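Local coordinates for protein AT-less polyketide synthase (Streptomyces platensis subsp. rosaceus, PDB 4QYR) that forms one ketosynthase domain of the AT-less polyketide synthase that makes isomigrastatin, and probably joins acyl chains to extender units held on acyl carrier proteins, at residues 464-469 with 522-527; 471-476 with 515-520; 489-494 with 591-596. One frame throughout, in Å; residues are numbered along the deposited sequence. Where two conformers were deposited one is given.

Contact 1. Residues 464-469 with 522-527; sequences RLRATA and RFFAGD
Arg466 and Phe524 form a cation-pi pair where helix 462-478 meets the C-terminal end of helix 513-524, within the RhiE-like KS-MAT linker region. The evidence for a face-on position is direct: Arg466 CZ stands 4.3 Å from the centroid of the Phe524 ring and only 11° off its normal. The two planes are nonetheless 64° apart, so the guanidinium does not lie flat but tips one nitrogen down, with Arg466 NH2 3.4 Å from Phe524 CZ. A bend at chi3 (75°) turns the end of the arginine chain back over the ring. The same bend takes Arg466 NE to within 2.9 Å of Phe524 O, a weak hydrogen bond because the angle at the hydrogen is far from straight. In the plane of the ring, the edge of Phe524 faces Arg466 O. Arg473, one helix turn beyond this segment, lies over the opposite face, so the ring is held between two arginines. The helix closes in a Schellman motif, in which Gly526 has positive phi and Gly526 N and Asp527 N bond back to Phe523 O and Arg522 O.

Phe523 carries the apolar half of the contact. With CG anti to the backbone N, its ring extends along helix 462-478, where Arg466 CA lies 3.7 Å from Phe523 CE2. Leu506 of strand 504-510 touches both Leu465 and Phe523. Ala469 CB meets Phe523 CD2 at 3.6 Å, and at the far end of the ring Phe523 CZ reaches Leu465 CG at 4.1 Å.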
loop_
_atom_site.group_PDB
_atom_site.type_symbol
_atom_site.label_atom_id
_atom_site.label_comp_id
_atom_site.label_asym_id
_atom_site.label_seq_id
_atom_site.Cartn_x
_atom_site.Cartn_y
_atom_site.Cartn_z
ATOM N N ARG A 464 -29.556 21.975 -6.555
ATOM C CA ARG A 464 -28.760 21.437 -5.461
ATOM C C ARG A 464 -28.666 22.444 -4.311
ATOM O O ARG A 464 -28.382 22.074 -3.162
ATOM C CB ARG A 464 -27.364 21.060 -5.965
ATOM C CG ARG A 464 -27.325 19.805 -6.832
ATOM C CD ARG A 464 -27.954 18.652 -6.094
ATOM N NE ARG A 464 -29.316 18.396 -6.540
ATOM C CZ ARG A 464 -30.185 17.666 -5.851
ATOM N NH1 ARG A 464 -29.817 17.146 -4.687
ATOM N NH2 ARG A 464 -31.420 17.484 -6.305
ATOM N N LEU A 465 -28.911 23.718 -4.619
ATOM C CA LEU A 465 -28.842 24.762 -3.600
ATOM C C LEU A 465 -30.088 24.730 -2.736
ATOM O O LEU A 465 -29.998 24.783 -1.505
ATOM C CB LEU A 465 -28.666 26.147 -4.231
ATOM C CG LEU A 465 -28.233 27.220 -3.233
ATOM C CD1 LEU A 465 -27.076 26.670 -2.439
ATOM C CD2 LEU A 465 -27.801 28.472 -3.945
ATOM N N ARG A 466 -31.246 24.650 -3.394
ATOM C CA ARG A 466 -32.518 24.458 -2.707
ATOM C C ARG A 466 -32.424 23.211 -1.852
ATOM O O ARG A 466 -32.922 23.179 -0.729
ATOM C CB ARG A 466 -33.680 24.325 -3.694
ATOM C CG ARG A 466 -34.642 25.491 -3.652
ATOM C CD ARG A 466 -35.980 25.175 -4.308
ATOM N NE ARG A 466 -36.827 24.319 -3.476
ATOM C CZ ARG A 466 -37.541 23.294 -3.934
ATOM N NH1 ARG A 466 -37.509 22.985 -5.225
ATOM N NH2 ARG A 466 -38.292 22.578 -3.104
ATOM N N ALA A 467 -31.780 22.186 -2.402
ATOM C CA ALA A 467 -31.566 20.936 -1.691
ATOM C C ALA A 467 -30.761 21.177 -0.416
ATOM O O ALA A 467 -31.232 20.850 0.666
ATOM C CB ALA A 467 -30.873 19.929 -2.586
ATOM N N THR A 468 -29.568 21.763 -0.541
ATOM C CA THR A 468 -28.741 22.069 0.627
ATOM C C THR A 468 -29.509 22.888 1.672
ATOM O O THR A 468 -29.478 22.571 2.869
ATOM C CB THR A 468 -27.463 22.849 0.247
ATOM O OG1 THR A 468 -26.627 22.036 -0.579
ATOM C CG2 THR A 468 -26.675 23.212 1.495
ATOM N N ALA A 469 -30.200 23.931 1.224
ATOM C CA ALA A 469 -30.947 24.784 2.141
ATOM C C ALA A 469 -32.046 24.006 2.871
ATOM O O ALA A 469 -32.226 24.139 4.089
ATOM C CB ALA A 469 -31.542 25.960 1.397
ATOM N N ARG A 522 -38.293 30.173 3.614
ATOM C CA ARG A 522 -38.820 31.024 2.552
ATOM C C ARG A 522 -38.097 30.832 1.209
ATOM O O ARG A 522 -38.710 30.921 0.139
ATOM C CB ARG A 522 -38.755 32.500 2.976
ATOM C CG ARG A 522 -39.889 32.956 3.900
ATOM C CD ARG A 522 -39.860 34.468 4.142
ATOM N NE ARG A 522 -38.596 34.915 4.733
ATOM C CZ ARG A 522 -38.338 34.957 6.042
ATOM N NH1 ARG A 522 -39.258 34.579 6.928
ATOM N NH2 ARG A 522 -37.151 35.373 6.472
ATOM N N PHE A 523 -36.795 30.574 1.269
ATOM C CA PHE A 523 -36.000 30.344 0.064
ATOM C C PHE A 523 -36.360 29.005 -0.547
ATOM O O PHE A 523 -36.487 28.880 -1.771
ATOM C CB PHE A 523 -34.507 30.400 0.383
ATOM C CG PHE A 523 -33.631 29.805 -0.681
ATOM C CD1 PHE A 523 -33.251 30.546 -1.778
ATOM C CD2 PHE A 523 -33.175 28.499 -0.579
ATOM C CE1 PHE A 523 -32.437 29.992 -2.755
ATOM C CE2 PHE A 523 -32.364 27.940 -1.556
ATOM C CZ PHE A 523 -31.995 28.684 -2.639
ATOM N N PHE A 524 -36.530 28.006 0.316
ATOM C CA PHE A 524 -36.919 26.672 -0.120
ATOM C C PHE A 524 -38.279 26.678 -0.805
ATOM O O PHE A 524 -38.473 26.055 -1.854
ATOM C CB PHE A 524 -36.961 25.724 1.062
ATOM C CG PHE A 524 -37.082 24.284 0.674
ATOM C CD1 PHE A 524 -35.955 23.558 0.302
ATOM C CD2 PHE A 524 -38.313 23.649 0.686
ATOM C CE1 PHE A 524 -36.050 22.221 -0.048
ATOM C CE2 PHE A 524 -38.416 22.311 0.333
ATOM C CZ PHE A 524 -37.278 21.595 -0.032
ATOM N N ALA A 525 -39.216 27.392 -0.191
ATOM C CA ALA A 525 -40.569 27.507 -0.700
ATOM C C ALA A 525 -40.620 28.313 -1.991
ATOM O O ALA A 525 -41.668 28.395 -2.630
ATOM C CB ALA A 525 -41.462 28.133 0.346
ATOM N N GLY A 526 -39.493 28.923 -2.353
ATOM C CA GLY A 526 -39.330 29.548 -3.654
ATOM C C GLY A 526 -39.771 30.995 -3.731
ATOM O O GLY A 526 -40.057 31.509 -4.815
ATOM N N ASP A 527 -39.833 31.653 -2.581
ATOM C CA ASP A 527 -40.172 33.068 -2.532
ATOM C C ASP A 527 -39.126 33.889 -3.271
ATOM O O ASP A 527 -37.982 33.455 -3.432
ATOM C CB ASP A 527 -40.278 33.553 -1.081
ATOM C CG ASP A 527 -41.478 32.976 -0.349
ATOM O OD1 ASP A 527 -41.866 33.545 0.697
ATOM O OD2 ASP A 527 -42.026 31.955 -0.816
#

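Contact 2. Residues 471-476 with 515-520; sequences RLRDFL and DVLGTL
One turn ahead of Leu520, which packs on Leu472 and Arg473 across the helix pair, Asp515 O accepts two bonds from a single residue: Thr519 OG1 at 2.7 Å, tilted 20° from the carbonyl plane, and the helical Thr519 N. The axes of 471-476 and 515-520, both in the RhiE-like KS-MAT linker region, approach to 9.5 Å, and the 143° between their directions makes the pair roughly antiparallel. No hydrogen bond joins the segments; methyl groups of the leucines and Val516 make the contact. With CG beside its backbone N (chi1 -76°), Leu520 carries CD1 to 3.5 Å from Arg473 N and also onto Leu472 CB. Leu517 CD2 touches both Arg473 O and Leu476 CB, 3.8 Å from the latter. Leu476 CD1 meets Val516 CG1 at 3.8 Å, crossing at about a right angle. Arg473 CG lies 3.9 Å from Leu517 CD2, while Arg473 NH1 forms a salt bridge with Asp521 and Arg473 NE one with Asp474 OD1 (3.1 Å) whose hydrogen-bond geometry is weak.

On the side facing the strands, Leu472 rests on Leu457 of strand 453-459, and Val516 on Ile455 and on Val510 of strand 504-510.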
loop_
_atom_site.group_PDB
_atom_site.type_symbol
_atom_site.label_atom_id
_atom_site.label_comp_id
_atom_site.label_asym_id
_atom_site.label_seq_id
_atom_site.Cartn_x
_atom_site.Cartn_y
_atom_site.Cartn_z
ATOM N N ARG A 471 -32.283 20.634 3.480
ATOM C CA ARG A 471 -31.759 19.714 4.472
ATOM C C ARG A 471 -31.174 20.449 5.674
ATOM O O ARG A 471 -31.184 19.918 6.787
ATOM C CB ARG A 471 -30.699 18.782 3.865
ATOM C CG ARG A 471 -30.851 18.473 2.392
ATOM C CD ARG A 471 -29.729 17.573 1.900
ATOM N NE ARG A 471 -29.607 16.391 2.736
ATOM C CZ ARG A 471 -28.539 15.605 2.788
ATOM N NH1 ARG A 471 -27.469 15.870 2.047
ATOM N NH2 ARG A 471 -28.544 14.549 3.594
ATOM N N LEU A 472 -30.667 21.660 5.453
ATOM C CA LEU A 472 -30.157 22.462 6.561
ATOM C C LEU A 472 -31.297 22.918 7.465
ATOM O O LEU A 472 -31.188 22.826 8.687
ATOM C CB LEU A 472 -29.369 23.677 6.071
ATOM C CG LEU A 472 -28.604 24.341 7.223
ATOM C CD1 LEU A 472 -27.786 23.306 7.990
ATOM C CD2 LEU A 472 -27.706 25.467 6.740
ATOM N N ARG A 473 -32.387 23.405 6.870
ATOM C CA ARG A 473 -33.561 23.757 7.661
ATOM C C ARG A 473 -33.962 22.586 8.539
ATOM O O ARG A 473 -34.019 22.701 9.757
ATOM C CB ARG A 473 -34.743 24.152 6.788
ATOM C CG ARG A 473 -36.010 24.334 7.614
ATOM C CD ARG A 473 -37.276 24.375 6.782
ATOM N NE ARG A 473 -37.309 23.299 5.799
ATOM C CZ ARG A 473 -38.316 23.076 4.960
ATOM N NH1 ARG A 473 -39.395 23.851 4.993
ATOM N NH2 ARG A 473 -38.242 22.073 4.093
ATOM N N ASP A 474 -34.213 21.453 7.896
ATOM C CA ASP A 474 -34.649 20.235 8.573
ATOM C C ASP A 474 -33.739 19.803 9.721
ATOM O O ASP A 474 -34.216 19.557 10.825
ATOM C CB ASP A 474 -34.772 19.094 7.564
ATOM C CG ASP A 474 -35.951 19.270 6.625
ATOM O OD1 ASP A 474 -36.522 20.387 6.553
ATOM O OD2 ASP A 474 -36.305 18.278 5.957
ATOM N N PHE A 475 -32.440 19.702 9.470
ATOM C CA PHE A 475 -31.495 19.339 10.524
ATOM C C PHE A 475 -31.504 20.348 11.669
ATOM O O PHE A 475 -31.422 19.968 12.835
ATOM C CB PHE A 475 -30.078 19.221 9.958
ATOM C CG PHE A 475 -29.003 19.121 11.004
ATOM C CD1 PHE A 475 -28.560 17.878 11.442
ATOM C CD2 PHE A 475 -28.407 20.264 11.526
ATOM C CE1 PHE A 475 -27.557 17.771 12.394
ATOM C CE2 PHE A 475 -27.424 20.167 12.481
ATOM C CZ PHE A 475 -26.995 18.915 12.915
ATOM N N LEU A 476 -31.588 21.632 11.335
ATOM C CA LEU A 476 -31.428 22.672 12.338
ATOM C C LEU A 476 -32.561 22.672 13.344
ATOM O O LEU A 476 -32.349 23.026 14.496
ATOM C CB LEU A 476 -31.316 24.050 11.681
ATOM C CG LEU A 476 -29.934 24.398 11.117
ATOM C CD1 LEU A 476 -29.783 25.900 10.881
ATOM C CD2 LEU A 476 -28.803 23.853 12.007
ATOM N N ASP A 515 -34.182 33.515 12.875
ATOM C CA ASP A 515 -33.875 34.363 11.737
ATOM C C ASP A 515 -33.324 33.458 10.635
ATOM O O ASP A 515 -33.677 33.583 9.456
ATOM C CB ASP A 515 -32.870 35.455 12.122
ATOM C CG ASP A 515 -33.514 36.611 12.873
ATOM O OD1 ASP A 515 -34.412 36.371 13.715
ATOM O OD2 ASP A 515 -33.121 37.768 12.621
ATOM N N VAL A 516 -32.470 32.527 11.052
ATOM C CA VAL A 516 -31.894 31.534 10.161
ATOM C C VAL A 516 -32.966 30.614 9.605
ATOM O O VAL A 516 -33.191 30.568 8.399
ATOM C CB VAL A 516 -30.842 30.673 10.879
ATOM C CG1 VAL A 516 -30.304 29.594 9.951
ATOM C CG2 VAL A 516 -29.728 31.537 11.423
ATOM N N LEU A 517 -33.624 29.881 10.493
ATOM C CA LEU A 517 -34.652 28.924 10.096
ATOM C C LEU A 517 -35.777 29.523 9.235
ATOM O O LEU A 517 -36.317 28.859 8.341
ATOM C CB LEU A 517 -35.263 28.282 11.335
ATOM C CG LEU A 517 -34.553 27.036 11.834
ATOM C CD1 LEU A 517 -35.406 26.365 12.892
ATOM C CD2 LEU A 517 -34.289 26.116 10.668
ATOM N N GLY A 518 -36.136 30.770 9.508
ATOM C CA GLY A 518 -37.164 31.418 8.727
ATOM C C GLY A 518 -36.684 31.742 7.328
ATOM O O GLY A 518 -37.404 31.546 6.350
ATOM N N THR A 519 -35.459 32.242 7.228
ATOM C CA THR A 519 -34.935 32.668 5.936
ATOM C C THR A 519 -34.749 31.473 4.997
ATOM O O THR A 519 -34.974 31.599 3.798
ATOM C CB THR A 519 -33.608 33.433 6.092
ATOM O OG1 THR A 519 -33.813 34.581 6.932
ATOM C CG2 THR A 519 -33.107 33.896 4.742
ATOM N N LEU A 520 -34.368 30.319 5.558
ATOM C CA LEU A 520 -34.258 29.045 4.828
ATOM C C LEU A 520 -35.603 28.486 4.338
ATOM O O LEU A 520 -35.705 27.971 3.226
ATOM C CB LEU A 520 -33.586 27.989 5.709
ATOM C CG LEU A 520 -32.077 28.050 5.936
ATOM C CD1 LEU A 520 -31.568 26.744 6.559
ATOM C CD2 LEU A 520 -31.364 28.354 4.635
#

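Contact 3. Residues 489-494 with 591-596; sequences ADLAFT and VRLPAY
Thr494 and Val591 join helix 488-497 of the linker region to an irregular segment whose first residues, Val591 to Leu593, pass the helix before it continues beside helix 462-478. Val591 N points to Thr494 OG1 at 3.1 Å, but the angle of 127° at the hydrogen makes this a weak bond. The hydroxyl is itself oriented by its own helix: with OG1 placed beside the backbone N (chi1 -65°), it donates to Asp490 O at 3.0 Å, nearly along the C=O axis. One oxygen therefore serves both as donor to the preceding turn and as acceptor from the passing chain.

Around this polar link lie apolar contacts. Val591 CG2 touches Asp490 CB at 3.7 Å, and Leu593 CD1 rests 3.7 Å from Leu491 CD2, the two leucines crossing at about a right angle. Thr494 CG2 adds to the same patch, 4.0 Å from Leu593 CD1.

Further out, Phe475 of helix 462-478 also touches Leu593, while Leu491 backs onto Ile455. Tyr596 N bonds to Glu104 on helix 90-106, a link to the ketosynthase body. At the other end, Asp490 OD2 accepts a hydrogen bond from Arg589 N.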
loop_
_atom_site.group_PDB
_atom_site.type_symbol
_atom_site.label_atom_id
_atom_site.label_comp_id
_atom_site.label_asym_id
_atom_site.label_seq_id
_atom_site.Cartn_x
_atom_site.Cartn_y
_atom_site.Cartn_z
ATOM N N ALA A 489 -22.631 31.475 15.816
ATOM C CA ALA A 489 -21.358 31.834 15.199
ATOM C C ALA A 489 -20.569 30.594 14.814
ATOM O O ALA A 489 -19.781 30.625 13.877
ATOM C CB ALA A 489 -20.547 32.697 16.114
ATOM N N ASP A 490 -20.783 29.506 15.540
ATOM C CA ASP A 490 -20.116 28.246 15.246
ATOM C C ASP A 490 -20.695 27.619 13.982
ATOM O O ASP A 490 -19.972 27.016 13.171
ATOM C CB ASP A 490 -20.251 27.277 16.429
ATOM C CG ASP A 490 -19.127 27.424 17.449
ATOM O OD1 ASP A 490 -19.285 26.929 18.593
ATOM O OD2 ASP A 490 -18.088 28.027 17.101
ATOM N N LEU A 491 -22.014 27.766 13.840
ATOM C CA LEU A 491 -22.741 27.289 12.668
ATOM C C LEU A 491 -22.283 28.081 11.465
ATOM O O LEU A 491 -21.956 27.505 10.419
ATOM C CB LEU A 491 -24.256 27.416 12.883
ATOM C CG LEU A 491 -25.324 27.281 11.792
ATOM C CD1 LEU A 491 -25.651 28.603 11.140
ATOM C CD2 LEU A 491 -24.956 26.232 10.756
ATOM N N ALA A 492 -22.237 29.400 11.638
ATOM C CA ALA A 492 -21.838 30.302 10.572
ATOM C C ALA A 492 -20.380 30.082 10.219
ATOM O O ALA A 492 -20.031 29.977 9.048
ATOM C CB ALA A 492 -22.076 31.725 10.972
ATOM N N PHE A 493 -19.536 29.999 11.237
ATOM C CA PHE A 493 -18.129 29.645 11.041
ATOM C C PHE A 493 -17.922 28.424 10.165
ATOM O O PHE A 493 -17.065 28.424 9.296
ATOM C CB PHE A 493 -17.456 29.382 12.383
ATOM C CG PHE A 493 -16.025 28.967 12.271
ATOM C CD1 PHE A 493 -15.040 29.901 11.995
ATOM C CD2 PHE A 493 -15.658 27.643 12.464
ATOM C CE1 PHE A 493 -13.707 29.529 11.911
ATOM C CE2 PHE A 493 -14.333 27.256 12.381
ATOM C CZ PHE A 493 -13.354 28.202 12.103
ATOM N N THR A 494 -18.703 27.379 10.410
ATOM C CA THR A 494 -18.498 26.117 9.723
ATOM C C THR A 494 -18.976 26.197 8.282
ATOM O O THR A 494 -18.374 25.595 7.392
ATOM C CB THR A 494 -19.208 24.978 10.458
ATOM O OG1 THR A 494 -18.605 24.815 11.742
ATOM C CG2 THR A 494 -19.084 23.690 9.705
ATOM N N VAL A 591 -18.772 22.363 13.682
ATOM C CA VAL A 591 -20.113 21.811 13.906
ATOM C C VAL A 591 -20.537 20.805 12.833
ATOM O O VAL A 591 -20.384 21.060 11.640
ATOM C CB VAL A 591 -21.160 22.934 13.944
ATOM C CG1 VAL A 591 -22.560 22.362 13.967
ATOM C CG2 VAL A 591 -20.923 23.840 15.139
ATOM N N ARG A 592 -21.101 19.680 13.248
ATOM C CA ARG A 592 -21.463 18.638 12.296
ATOM C C ARG A 592 -22.824 18.915 11.661
ATOM O O ARG A 592 -23.859 18.772 12.302
ATOM C CB ARG A 592 -21.446 17.281 12.992
ATOM C CG ARG A 592 -20.133 17.024 13.717
ATOM C CD ARG A 592 -20.192 15.824 14.640
ATOM N NE ARG A 592 -18.892 15.579 15.252
ATOM C CZ ARG A 592 -18.629 14.578 16.079
ATOM N NH1 ARG A 592 -19.576 13.716 16.404
ATOM N NH2 ARG A 592 -17.412 14.438 16.576
ATOM N N LEU A 593 -22.798 19.320 10.392
ATOM C CA LEU A 593 -24.005 19.673 9.633
ATOM C C LEU A 593 -24.219 18.623 8.544
ATOM O O LEU A 593 -23.364 17.749 8.374
ATOM C CB LEU A 593 -23.859 21.077 9.031
ATOM C CG LEU A 593 -23.450 22.154 10.030
ATOM C CD1 LEU A 593 -23.029 23.413 9.314
ATOM C CD2 LEU A 593 -24.577 22.418 10.988
ATOM N N PRO A 594 -25.342 18.683 7.798
ATOM C CA PRO A 594 -25.466 17.637 6.775
ATOM C C PRO A 594 -24.511 17.876 5.608
ATOM O O PRO A 594 -24.148 19.036 5.353
ATOM C CB PRO A 594 -26.924 17.749 6.319
ATOM C CG PRO A 594 -27.597 18.614 7.326
ATOM C CD PRO A 594 -26.540 19.535 7.829
ATOM N N ALA A 595 -24.105 16.804 4.927
ATOM C CA ALA A 595 -23.184 16.938 3.803
ATOM C C ALA A 595 -23.919 17.271 2.487
ATOM O O ALA A 595 -25.160 17.307 2.436
ATOM C CB ALA A 595 -22.371 15.682 3.641
ATOM N N TYR A 596 -23.135 17.505 1.433
ATOM C CA TYR A 596 -23.662 17.838 0.110
ATOM C C TYR A 596 -24.633 16.777 -0.417
ATOM O O TYR A 596 -24.328 15.585 -0.368
ATOM C CB TYR A 596 -22.504 18.017 -0.886
ATOM C CG TYR A 596 -22.923 18.614 -2.213
ATOM C CD1 TYR A 596 -23.090 19.988 -2.348
ATOM C CD2 TYR A 596 -23.168 17.811 -3.319
ATOM C CE1 TYR A 596 -23.484 20.549 -3.553
ATOM C CE2 TYR A 596 -23.576 18.365 -4.523
ATOM C CZ TYR A 596 -23.726 19.736 -4.635
ATOM O OH TYR A 596 -24.117 20.308 -5.821
#

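In the fold
Contacts 1 and 2 are successive parts of one helix pair, 462-478 with 513-524; their centres are about 10 Å apart, and along the chain contact 2 is nested inside the loop that contact 1 closes. All four segments lie in the RhiE-like linker range. Contact 3 begins on the next helix, 488-497, but takes its partner from residues 591-596, so its segments alternate with those of the other two. Its centre is about 12 Å from that of contact 2 and about 17 Å from that of contact 1. Because residues 591-596 touch helices 462-478 and 488-497 as well as helix 90-106, they tie the linker helices to the ketosynthase body.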